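PDB 6RB7: putative N-acetylneuraminate lyase from [Ruminococcus] gnavus ATCC 29149, which belongs to the dihydrodipicolinate synthetase family and folds as a parallel alpha/beta (TIM) barrel that assembles as four chains. Local coordinates for residues E97-V102 with L107-H112; D134-I139 with N156-A161; G62-F67 with K101-K106. One frame throughout, in Å; residues are numbered along the deposited sequence.

Overall arrangement
All three contacts join parts of one alpha/beta barrel, and in each of them the touching groups are aliphatic or contain sulfur. Contacts 1 and 2 are buried helix-on-strand layers: 97-102 on the strand that follows it, and 156-161 on the strand that precedes it. Their strands, 108-112 and 135-138, are neighbours in the parallel sheet, joined where Val109 N meets Asp134 OD2 and Ala111 N meets Ala135 O. Contact 3 is helix against helix and only partly buried, with a lysine at its outer border. It shares Lys101 and Val102 with contact 1, about 8 Å away between centres, whereas contact 2 lies about 23 Å from it between centres.

Contact 1 of 3, residues E97-V102 with L107-H112; sequences ENVMKV and LTVIAH
Val109 is where strand 108-112 receives the helix in front of it, with Met100 and Val99 of 97-102 resting on its isopropyl group. The strand starts one residue earlier, at Thr108, whose side chain lies on the face turned from the helix. Val109 then turns back to the helix and carries the contact. Its CA and that of Met100 make the nearest backbone pair, with Met100 CA 8.3 Å from Val109 CA, so the space between helix and strand is bridged by side chains alone. The sulfur of Met100 lies almost evenly over the fork of the valine: SD is 3.8 Å from Val109 CG2 and 3.9 Å from Val109 CG1. The branch carbon is hardly farther, with Met100 SD 4.0 Å from Val109 CB, so a single large atom covers the whole end of the side chain. Met100 CB does not aim at the strand. Its CG stands anti to the carbonyl carbon (chi1 -65°), and a bend at chi2 (-52°) then brings SD round to the valine. Val99 does aim at the strand, yet adds a looser touch, its CG1 coming to 4.5 Å from Val109 CG2. Both helix residues thus converge on the same methyl. The backbone NH of Val109 is bonded to Asp134 OD2, just before the next strand. Ala111, two residues on, comes round to the helix side again; it and Val109 both meet Leu96, one turn back on the helix. The helix surface bears on alternate residues of the strand, Val109 and Ala111, in a buried apolar layer. Strand 74-77, helix 89-103 and strand 108-112 form a beta-alpha-beta crossover, the repeating unit of the TIM barrel.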
ATOM      1  N   GLU A  97      36.308   7.009 -10.831  1.00 15.76           N
ATOM      2  CA  GLU A  97      37.669   7.343 -11.321  1.00 14.78           C
ATOM      3  C   GLU A  97      37.868   6.789 -12.725  1.00 14.98           C
ATOM      4  O   GLU A  97      38.421   7.504 -13.562  1.00 16.71           O
ATOM      5  CB  GLU A  97      38.706   6.797 -10.344  1.00 16.71           C
ATOM      6  CG  GLU A  97      38.752   7.597  -9.082  1.00 18.73           C
ATOM      7  CD  GLU A  97      39.540   6.967  -7.939  1.00 30.86           C
ATOM      8  OE1 GLU A  97      40.112   5.883  -8.131  1.00 30.75           O
ATOM      9  OE2 GLU A  97      39.531   7.538  -6.830  1.00 23.28           O
ATOM     10  N   ASN A  98      37.455   5.553 -12.977  1.00 14.61           N
ATOM     11  CA  ASN A  98      37.656   4.895 -14.285  1.00 14.53           C
ATOM     12  C   ASN A  98      36.715   5.459 -15.341  1.00 16.64           C
ATOM     13  O   ASN A  98      37.119   5.555 -16.491  1.00 18.05           O
ATOM     14  CB  ASN A  98      37.643   3.395 -14.120  1.00 14.18           C
ATOM     15  CG  ASN A  98      38.959   2.927 -13.508  1.00 17.85           C
ATOM     16  OD1 ASN A  98      39.976   2.903 -14.217  1.00 18.98           O
ATOM     17  ND2 ASN A  98      38.958   2.623 -12.209  1.00 17.44           N
ATOM     18  N   VAL A  99      35.514   5.895 -14.984  1.00 12.89           N
ATOM     19  CA  VAL A  99      34.668   6.639 -15.950  1.00 14.33           C
ATOM     20  C   VAL A  99      35.378   7.918 -16.374  1.00 16.61           C
ATOM     21  O   VAL A  99      35.486   8.225 -17.576  1.00 15.84           O
ATOM     22  CB  VAL A  99      33.274   6.933 -15.344  1.00 13.31           C
ATOM     23  CG1 VAL A  99      32.512   7.900 -16.254  1.00 14.23           C
ATOM     24  CG2 VAL A  99      32.529   5.621 -15.122  1.00 15.03           C
ATOM     25  N   MET A 100      35.828   8.678 -15.400  1.00 15.81           N
ATOM     26  CA  MET A 100      36.350  10.045 -15.682  1.00 17.65           C
ATOM     27  C   MET A 100      37.678   9.917 -16.433  1.00 21.35           C
ATOM     28  O   MET A 100      37.958  10.810 -17.229  1.00 22.90           O
ATOM     29  CB  MET A 100      36.508  10.831 -14.384  1.00 19.48           C
ATOM     30  CG  MET A 100      35.189  11.115 -13.657  1.00 17.85           C
ATOM     31  SD  MET A 100      33.909  11.871 -14.682  1.00 19.76           S
ATOM     32  CE  MET A 100      34.506  13.563 -14.780  1.00 20.53           C
ATOM     33  N   LYS A 101      38.405   8.815 -16.233  1.00 19.10           N
ATOM     34  CA  LYS A 101      39.720   8.562 -16.884  1.00 20.92           C
ATOM     35  C   LYS A 101      39.530   8.554 -18.392  1.00 26.40           C
ATOM     36  O   LYS A 101      40.522   8.938 -19.072  1.00 27.55           O
ATOM     37  CB  LYS A 101      40.323   7.214 -16.491  1.00 27.42           C
ATOM     38  CG  LYS A 101      41.343   7.197 -15.377  1.00 54.92           C
ATOM     39  CD  LYS A 101      42.340   6.048 -15.522  1.00 60.53           C
ATOM     40  CE  LYS A 101      43.066   5.721 -14.229  1.00 79.96           C
ATOM     41  NZ  LYS A 101      42.169   5.123 -13.204  1.00 73.83           N
ATOM     42  N   VAL A 102      38.420   8.043 -18.929  1.00 18.70           N
ATOM     43  CA  VAL A 102      38.379   7.752 -20.394  1.00 21.57           C
ATOM     44  C   VAL A 102      37.240   8.503 -21.027  1.00 21.35           C
ATOM     45  O   VAL A 102      37.114   8.397 -22.266  1.00 23.41           O
ATOM     46  CB  VAL A 102      38.280   6.252 -20.744  1.00 20.55           C
ATOM     47  CG1 VAL A 102      39.511   5.496 -20.297  1.00 24.82           C
ATOM     48  CG2 VAL A 102      37.075   5.630 -20.132  1.00 18.90           C
ATOM     49  N   LEU A 107      30.976  13.158 -22.168  1.00 16.38           N
ATOM     50  CA  LEU A 107      29.730  12.737 -21.484  1.00 16.63           C
ATOM     51  C   LEU A 107      29.426  13.725 -20.378  1.00 15.14           C
ATOM     52  O   LEU A 107      30.330  14.032 -19.589  1.00 14.81           O
ATOM     53  CB  LEU A 107      29.879  11.339 -20.874  1.00 16.95           C
ATOM     54  CG  LEU A 107      30.034  10.198 -21.875  1.00 16.34           C
ATOM     55  CD1 LEU A 107      30.537   8.978 -21.183  1.00 15.18           C
ATOM     56  CD2 LEU A 107      28.701   9.920 -22.575  1.00 17.61           C
ATOM     57  N   THR A 108      28.155  14.064 -20.224  1.00 13.70           N
ATOM     58  CA  THR A 108      27.691  14.678 -18.969  1.00 12.24           C
ATOM     59  C   THR A 108      27.767  13.566 -17.922  1.00 14.17           C
ATOM     60  O   THR A 108      27.264  12.460 -18.195  1.00 15.46           O
ATOM     61  CB  THR A 108      26.292  15.243 -19.108  1.00 13.27           C
ATOM     62  OG1 THR A 108      26.317  16.266 -20.115  1.00 14.26           O
ATOM     63  CG2 THR A 108      25.754  15.808 -17.814  1.00 13.60           C
ATOM     64  N   VAL A 109      28.358  13.813 -16.772  1.00 12.63           N
ATOM     65  CA  VAL A 109      28.513  12.764 -15.746  1.00 12.34           C
ATOM     66  C   VAL A 109      27.721  13.177 -14.519  1.00 12.62           C
ATOM     67  O   VAL A 109      28.033  14.238 -13.915  1.00 13.36           O
ATOM     68  CB  VAL A 109      29.975  12.440 -15.417  1.00 15.32           C
ATOM     69  CG1 VAL A 109      30.054  11.410 -14.301  1.00 14.77           C
ATOM     70  CG2 VAL A 109      30.704  11.960 -16.657  1.00 15.85           C
ATOM     71  N   ILE A 110      26.734  12.359 -14.152  1.00 12.19           N
ATOM     72  CA  ILE A 110      25.976  12.534 -12.903  1.00 12.96           C
ATOM     73  C   ILE A 110      26.381  11.376 -12.002  1.00 11.48           C
ATOM     74  O   ILE A 110      26.196  10.210 -12.397  1.00 13.21           O
ATOM     75  CB  ILE A 110      24.465  12.525 -13.167  1.00 11.68           C
ATOM     76  CG1 ILE A 110      24.027  13.581 -14.179  1.00 12.62           C
ATOM     77  CG2 ILE A 110      23.719  12.638 -11.838  1.00 12.26           C
ATOM     78  CD1 ILE A 110      22.575  13.467 -14.592  1.00 13.86           C
ATOM     79  N   ALA A 111      26.977  11.673 -10.858  1.00 11.18           N
ATOM     80  CA  ALA A 111      27.440  10.647  -9.895  1.00 10.18           C
ATOM     81  C   ALA A 111      26.442  10.546  -8.741  1.00 10.14           C
ATOM     82  O   ALA A 111      26.280  11.482  -7.986  1.00 11.42           O
ATOM     83  CB  ALA A 111      28.808  10.971  -9.384  1.00 12.36           C
ATOM     84  N   HIS A 112      25.721   9.434  -8.682  1.00 10.52           N
ATOM     85  CA  HIS A 112      24.855   9.112  -7.536  1.00 11.22           C
ATOM     86  C   HIS A 112      25.741   8.769  -6.353  1.00  9.85           C
ATOM     87  O   HIS A 112      26.549   7.825  -6.470  1.00 10.35           O
ATOM     88  CB  HIS A 112      23.902   7.980  -7.894  1.00 10.76           C
ATOM     89  CG  HIS A 112      23.030   7.647  -6.718  1.00 10.29           C
ATOM     90  ND1 HIS A 112      23.220   6.502  -5.979  1.00 10.67           N
ATOM     91  CD2 HIS A 112      22.054   8.359  -6.113  1.00 10.10           C
ATOM     92  CE1 HIS A 112      22.317   6.498  -4.998  1.00 11.49           C
ATOM     93  NE2 HIS A 112      21.621   7.661  -5.018  1.00 10.44           N
TER

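Contact 2 of 3, residues D134-I139 with N156-A161; sequences DAIAAI and NAISAA
Ile136 lays its CD1 methyl over the backbone and branch of Ile158, 3.9 Å from Ile158 CG2 and 4.1 Å from Ile158 O. The same methyl grazes the backbone of the next residue, with Ile136 CD1 4.5 Å from Ser159 CA. Its CG1 stands between the backbone N and the carbonyl carbon (chi1 56°), the rotamer that brings the long branch to the helix. Ile158 answers with both of its arms: CG2 takes Ile136, and the extended CG1-CD1 arm runs to Ala138, where CD1 is 4.2 Å from Ala138 CB. One isoleucine of the helix therefore spans two strand residues that face the same way. Strand 135-138 and helix 156-160 run nearly antiparallel, at 158°, with their axes 9.6 Å apart, as befits the return helix of a beta-alpha-beta unit in the barrel. Phe167 of the following strand and Ala128 and Ser121 of helix 118-130 pack around the same side chains. The hydroxyl of Ser159 is hydrogen-bonded to Asn191 ND2. The two segments are held together by apolar packing, with no directional bond between them, and this packing probably contributes to the spacing of helix and strand.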
ATOM      1  N   ASP A 134      29.652  16.672 -13.467  1.00 14.14           N
ATOM      2  CA  ASP A 134      28.672  17.727 -13.758  1.00 15.10           C
ATOM      3  C   ASP A 134      27.703  17.865 -12.596  1.00 12.50           C
ATOM      4  O   ASP A 134      27.372  19.019 -12.195  1.00 14.02           O
ATOM      5  CB  ASP A 134      27.962  17.451 -15.070  1.00 13.61           C
ATOM      6  CG  ASP A 134      28.957  17.509 -16.220  1.00 18.07           C
ATOM      7  OD1 ASP A 134      29.270  18.645 -16.648  1.00 19.02           O
ATOM      8  OD2 ASP A 134      29.478  16.440 -16.590  1.00 17.58           O
ATOM      9  N   ALA A 135      27.234  16.745 -12.062  1.00 12.40           N
ATOM     10  CA  ALA A 135      26.253  16.755 -10.974  1.00 11.46           C
ATOM     11  C   ALA A 135      26.492  15.562 -10.068  1.00 11.02           C
ATOM     12  O   ALA A 135      27.021  14.528 -10.534  1.00 12.29           O
ATOM     13  CB  ALA A 135      24.833  16.736 -11.545  1.00 12.62           C
ATOM     14  N   ILE A 136      26.004  15.685  -8.855  1.00 12.11           N
ATOM     15  CA  ILE A 136      25.811  14.545  -7.950  1.00 12.24           C
ATOM     16  C   ILE A 136      24.312  14.343  -7.762  1.00 11.77           C
ATOM     17  O   ILE A 136      23.536  15.283  -7.987  1.00 12.67           O
ATOM     18  CB  ILE A 136      26.532  14.735  -6.602  1.00 11.95           C
ATOM     19  CG1 ILE A 136      26.107  16.033  -5.905  1.00 13.13           C
ATOM     20  CG2 ILE A 136      28.042  14.657  -6.819  1.00 12.99           C
ATOM     21  CD1 ILE A 136      26.469  16.015  -4.415  1.00 17.93           C
ATOM     22  N   ALA A 137      23.959  13.135  -7.381  1.00 10.42           N
ATOM     23  CA  ALA A 137      22.555  12.743  -7.163  1.00  9.65           C
ATOM     24  C   ALA A 137      22.409  11.971  -5.873  1.00 11.15           C
ATOM     25  O   ALA A 137      23.384  11.363  -5.391  1.00 11.53           O
ATOM     26  CB  ALA A 137      22.040  11.932  -8.327  1.00  9.82           C
ATOM     27  N   ALA A 138      21.184  11.920  -5.338  1.00 10.00           N
ATOM     28  CA  ALA A 138      20.924  11.148  -4.110  1.00  8.81           C
ATOM     29  C   ALA A 138      19.464  10.697  -4.080  1.00  9.40           C
ATOM     30  O   ALA A 138      18.558  11.523  -4.179  1.00  9.95           O
ATOM     31  CB  ALA A 138      21.250  11.962  -2.899  1.00 10.00           C
ATOM     32  N   ILE A 139      19.298   9.390  -3.905  1.00  9.71           N
ATOM     33  CA  ILE A 139      18.024   8.835  -3.377  1.00 10.94           C
ATOM     34  C   ILE A 139      17.797   9.374  -1.976  1.00 11.45           C
ATOM     35  O   ILE A 139      18.716   9.934  -1.348  1.00 10.18           O
ATOM     36  CB  ILE A 139      18.034   7.307  -3.427  1.00 10.06           C
ATOM     37  CG1 ILE A 139      19.130   6.687  -2.566  1.00 10.36           C
ATOM     38  CG2 ILE A 139      18.064   6.820  -4.866  1.00 12.25           C
ATOM     39  CD1 ILE A 139      18.927   5.209  -2.335  1.00 12.20           C
ATOM     40  N   ASN A 156      20.956  18.044   2.007  1.00 12.14           N
ATOM     41  CA  ASN A 156      21.722  19.294   2.173  1.00 11.72           C
ATOM     42  C   ASN A 156      23.130  18.980   2.679  1.00 12.73           C
ATOM     43  O   ASN A 156      24.074  19.725   2.301  1.00 15.61           O
ATOM     44  CB  ASN A 156      20.952  20.320   2.987  1.00 14.23           C
ATOM     45  CG  ASN A 156      19.867  20.994   2.184  1.00 15.08           C
ATOM     46  OD1 ASN A 156      18.758  21.226   2.735  1.00 17.94           O
ATOM     47  ND2 ASN A 156      20.141  21.314   0.941  1.00 13.96           N
ATOM     48  N   ALA A 157      23.309  17.980   3.533  1.00 12.96           N
ATOM     49  CA  ALA A 157      24.641  17.598   4.039  1.00 13.17           C
ATOM     50  C   ALA A 157      25.474  17.067   2.902  1.00 14.73           C
ATOM     51  O   ALA A 157      26.676  17.387   2.764  1.00 14.67           O
ATOM     52  CB  ALA A 157      24.561  16.601   5.164  1.00 15.50           C
ATOM     53  N   ILE A 158      24.858  16.240   2.048  1.00 13.31           N
ATOM     54  CA  ILE A 158      25.576  15.688   0.881  1.00 11.48           C
ATOM     55  C   ILE A 158      25.952  16.853  -0.048  1.00 13.51           C
ATOM     56  O   ILE A 158      27.118  16.935  -0.484  1.00 13.60           O
ATOM     57  CB  ILE A 158      24.680  14.643   0.176  1.00 11.30           C
ATOM     58  CG1 ILE A 158      24.468  13.442   1.094  1.00 11.89           C
ATOM     59  CG2 ILE A 158      25.277  14.239  -1.154  1.00 13.62           C
ATOM     60  CD1 ILE A 158      23.392  12.475   0.620  1.00 12.29           C
ATOM     61  N   SER A 159      25.021  17.759  -0.318  1.00 13.71           N
ATOM     62  CA  SER A 159      25.265  18.902  -1.216  1.00 13.61           C
ATOM     63  C   SER A 159      26.399  19.776  -0.634  1.00 16.20           C
ATOM     64  O   SER A 159      27.246  20.250  -1.427  1.00 14.29           O
ATOM     65  CB  SER A 159      24.004  19.674  -1.415  1.00 15.28           C
ATOM     66  OG  SER A 159      24.245  20.844  -2.216  1.00 16.14           O
ATOM     67  N   ALA A 160      26.423  19.991   0.673  1.00 14.94           N
ATOM     68  CA  ALA A 160      27.440  20.884   1.298  1.00 16.06           C
ATOM     69  C   ALA A 160      28.839  20.262   1.163  1.00 18.29           C
ATOM     70  O   ALA A 160      29.819  21.025   1.267  1.00 17.46           O
ATOM     71  CB  ALA A 160      27.093  21.097   2.753  1.00 19.80           C
ATOM     72  N   ALA A 161      28.961  18.951   0.983  1.00 14.77           N
ATOM     73  CA  ALA A 161      30.264  18.274   0.798  1.00 16.55           C
ATOM     74  C   ALA A 161      30.767  18.469  -0.640  1.00 20.16           C
ATOM     75  O   ALA A 161      31.940  18.183  -0.885  1.00 19.52           O
ATOM     76  CB  ALA A 161      30.174  16.810   1.158  1.00 18.63           C
TER

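Contact 3 of 3, residues G62-F67 with K101-K106; sequences GLTKYF and KVAEGK
Helix 62-67 comes nearest to the fraying end of helix 89-103 at Thr64 and Ala103, whose CA atoms are 6.4 Å apart. Just past this point segment 101-106 leaves the helix: Glu104 takes a positive phi of 59°, Gly105 follows with another, and a type I' turn from Ala103 to Lys106 is closed by the bond from Lys106 N to Ala103 O, 2.9 Å long. Val102 gives the largest share of the buried surface. Its CG2 branch rests against the threonine, 3.7 Å from Thr64 CB and 3.8 Å from Thr64 CG2. The Thr64 methyl also lies over the next residue, with CG2 4.1 Å from Ala103 CB. Thr64 CG2 points across because OG1 has swung back beside its own backbone N (chi1 -51°), where it is hydrogen-bonded to Val60 O one turn earlier. The hydroxyl is thus satisfied inside its own helix and the methyl is turned toward Val102 and Ala103. Helices 57-70 and 89-103 are successive helices of the barrel's outer layer, following strands 41-43 and 74-77, and here they are packed side by side. On the solvent side Lys65 closes the border with its aliphatic part, CG being 4.1 Å from Val102 CG2. Its chain bends farther out, at chi3. Lys101 leads the other way, and its NZ makes a long bond to Asn98 OD1, arriving well above the amide plane. Inward, Leu107 CD1 approaches Thr64 CG2, and Phe45 packs on Thr64.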
ATOM      1  N   GLY A  62      35.883   0.185 -20.458  1.00 13.58           N
ATOM      2  CA  GLY A  62      35.233  -0.410 -21.639  1.00 16.53           C
ATOM      3  C   GLY A  62      33.808   0.092 -21.795  1.00 15.50           C
ATOM      4  O   GLY A  62      33.381   0.501 -22.886  1.00 14.75           O
ATOM      5  N   LEU A  63      33.049   0.026 -20.697  1.00 13.74           N
ATOM      6  CA  LEU A  63      31.639   0.455 -20.770  1.00 12.58           C
ATOM      7  C   LEU A  63      31.535   1.968 -20.992  1.00 11.96           C
ATOM      8  O   LEU A  63      30.640   2.413 -21.726  1.00 13.10           O
ATOM      9  CB  LEU A  63      30.892  -0.002 -19.514  1.00 13.39           C
ATOM     10  CG  LEU A  63      29.390   0.268 -19.553  1.00 12.63           C
ATOM     11  CD1 LEU A  63      28.692  -0.502 -20.661  1.00 14.26           C
ATOM     12  CD2 LEU A  63      28.766  -0.065 -18.213  1.00 14.33           C
ATOM     13  N   THR A  64      32.456   2.747 -20.461  1.00 12.15           N
ATOM     14  CA  THR A  64      32.439   4.215 -20.663  1.00 13.33           C
ATOM     15  C   THR A  64      32.685   4.512 -22.149  1.00 14.29           C
ATOM     16  O   THR A  64      31.978   5.317 -22.744  1.00 13.80           O
ATOM     17  CB  THR A  64      33.462   4.922 -19.778  1.00 14.20           C
ATOM     18  OG1 THR A  64      33.320   4.518 -18.418  1.00 13.16           O
ATOM     19  CG2 THR A  64      33.368   6.416 -19.925  1.00 15.01           C
ATOM     20  N   LYS A  65      33.681   3.852 -22.744  1.00 15.02           N
ATOM     21  CA  LYS A  65      34.008   4.093 -24.173  1.00 15.05           C
ATOM     22  C   LYS A  65      32.821   3.665 -25.034  1.00 15.19           C
ATOM     23  O   LYS A  65      32.557   4.310 -26.087  1.00 15.95           O
ATOM     24  CB  LYS A  65      35.282   3.348 -24.531  1.00 14.33           C
ATOM     25  CG  LYS A  65      36.501   3.922 -23.852  1.00 16.04           C
ATOM     26  CD  LYS A  65      37.813   3.261 -24.196  1.00 18.47           C
ATOM     27  CE  LYS A  65      37.862   1.814 -23.744  1.00 22.34           C
ATOM     28  NZ  LYS A  65      39.150   1.153 -24.104  1.00 25.13           N
ATOM     29  N   TYR A  66      32.115   2.608 -24.636  1.00 13.94           N
ATOM     30  CA  TYR A  66      30.882   2.162 -25.322  1.00 13.05           C
ATOM     31  C   TYR A  66      29.863   3.292 -25.335  1.00 13.77           C
ATOM     32  O   TYR A  66      29.318   3.607 -26.385  1.00 13.78           O
ATOM     33  CB  TYR A  66      30.335   0.924 -24.632  1.00 12.84           C
ATOM     34  CG  TYR A  66      28.912   0.521 -24.943  1.00 12.09           C
ATOM     35  CD1 TYR A  66      28.586  -0.197 -26.072  1.00 14.55           C
ATOM     36  CD2 TYR A  66      27.902   0.820 -24.035  1.00 13.37           C
ATOM     37  CE1 TYR A  66      27.282  -0.618 -26.324  1.00 13.68           C
ATOM     38  CE2 TYR A  66      26.595   0.410 -24.278  1.00 13.55           C
ATOM     39  CZ  TYR A  66      26.282  -0.323 -25.414  1.00 14.24           C
ATOM     40  OH  TYR A  66      24.987  -0.713 -25.633  1.00 14.87           O
ATOM     41  N   PHE A  67      29.611   3.918 -24.197  1.00 13.27           N
ATOM     42  CA  PHE A  67      28.615   5.009 -24.147  1.00 13.85           C
ATOM     43  C   PHE A  67      29.077   6.221 -24.956  1.00 12.55           C
ATOM     44  O   PHE A  67      28.263   6.853 -25.634  1.00 14.60           O
ATOM     45  CB  PHE A  67      28.301   5.384 -22.706  1.00 12.59           C
ATOM     46  CG  PHE A  67      27.385   4.391 -22.031  1.00 12.44           C
ATOM     47  CD1 PHE A  67      26.153   4.098 -22.587  1.00 12.44           C
ATOM     48  CD2 PHE A  67      27.763   3.750 -20.866  1.00 12.21           C
ATOM     49  CE1 PHE A  67      25.298   3.197 -21.958  1.00 13.33           C
ATOM     50  CE2 PHE A  67      26.872   2.896 -20.203  1.00 13.49           C
ATOM     51  CZ  PHE A  67      25.675   2.578 -20.805  1.00 12.14           C
ATOM     52  N   LYS A 101      38.405   8.815 -16.233  1.00 19.10           N
ATOM     53  CA  LYS A 101      39.720   8.562 -16.884  1.00 20.92           C
ATOM     54  C   LYS A 101      39.530   8.554 -18.392  1.00 26.40           C
ATOM     55  O   LYS A 101      40.522   8.938 -19.072  1.00 27.55           O
ATOM     56  CB  LYS A 101      40.323   7.214 -16.491  1.00 27.42           C
ATOM     57  CG  LYS A 101      41.343   7.197 -15.377  1.00 54.92           C
ATOM     58  CD  LYS A 101      42.340   6.048 -15.522  1.00 60.53           C
ATOM     59  CE  LYS A 101      43.066   5.721 -14.229  1.00 79.96           C
ATOM     60  NZ  LYS A 101      42.169   5.123 -13.204  1.00 73.83           N
ATOM     61  N   VAL A 102      38.420   8.043 -18.929  1.00 18.70           N
ATOM     62  CA  VAL A 102      38.379   7.752 -20.394  1.00 21.57           C
ATOM     63  C   VAL A 102      37.240   8.503 -21.027  1.00 21.35           C
ATOM     64  O   VAL A 102      37.114   8.397 -22.266  1.00 23.41           O
ATOM     65  CB  VAL A 102      38.280   6.252 -20.744  1.00 20.55           C
ATOM     66  CG1 VAL A 102      39.511   5.496 -20.297  1.00 24.82           C
ATOM     67  CG2 VAL A 102      37.075   5.630 -20.132  1.00 18.90           C
ATOM     68  N   ALA A 103      36.422   9.248 -20.296  1.00 20.64           N
ATOM     69  CA  ALA A 103      35.269   9.916 -20.917  1.00 19.13           C
ATOM     70  C   ALA A 103      35.700  11.080 -21.819  1.00 19.27           C
ATOM     71  O   ALA A 103      34.913  11.487 -22.702  1.00 21.52           O
ATOM     72  CB  ALA A 103      34.317  10.369 -19.842  1.00 20.04           C
ATOM     73  N   GLU A 104      36.846  11.653 -21.540  1.00 22.52           N
ATOM     74  CA  GLU A 104      37.468  12.703 -22.388  1.00 24.67           C
ATOM     75  C   GLU A 104      36.516  13.899 -22.512  1.00 24.65           C
ATOM     76  O   GLU A 104      36.504  14.486 -23.592  1.00 24.94           O
ATOM     77  CB  GLU A 104      37.792  12.124 -23.775  1.00 25.59           C
ATOM     78  CG  GLU A 104      38.865  11.047 -23.728  1.00 29.56           C
ATOM     79  CD  GLU A 104      39.427  10.631 -25.085  1.00 43.49           C
ATOM     80  OE1 GLU A 104      39.022  11.202 -26.118  1.00 42.49           O
ATOM     81  OE2 GLU A 104      40.240   9.701 -25.113  1.00 34.68           O
ATOM     82  N   GLY A 105      35.714  14.225 -21.481  1.00 25.19           N
ATOM     83  CA  GLY A 105      34.763  15.351 -21.543  1.00 26.67           C
ATOM     84  C   GLY A 105      33.603  15.120 -22.514  1.00 22.37           C
ATOM     85  O   GLY A 105      32.873  16.070 -22.806  1.00 28.70           O
ATOM     86  N   LYS A 106      33.411  13.908 -23.041  1.00 18.19           N
ATOM     87  CA  LYS A 106      32.421  13.653 -24.087  1.00 20.52           C
ATOM     88  C   LYS A 106      31.054  13.337 -23.483  1.00 17.81           C
ATOM     89  O   LYS A 106      30.101  13.178 -24.247  1.00 18.81           O
ATOM     90  CB  LYS A 106      32.939  12.533 -24.976  1.00 22.95           C
ATOM     91  CG  LYS A 106      34.123  13.000 -25.836  1.00 25.59           C
ATOM     92  CD  LYS A 106      34.694  11.926 -26.712  1.00 37.75           C
ATOM     93  CE  LYS A 106      36.089  12.233 -27.219  1.00 56.76           C
ATOM     94  NZ  LYS A 106      36.134  13.481 -28.010  1.00 58.77           N
TER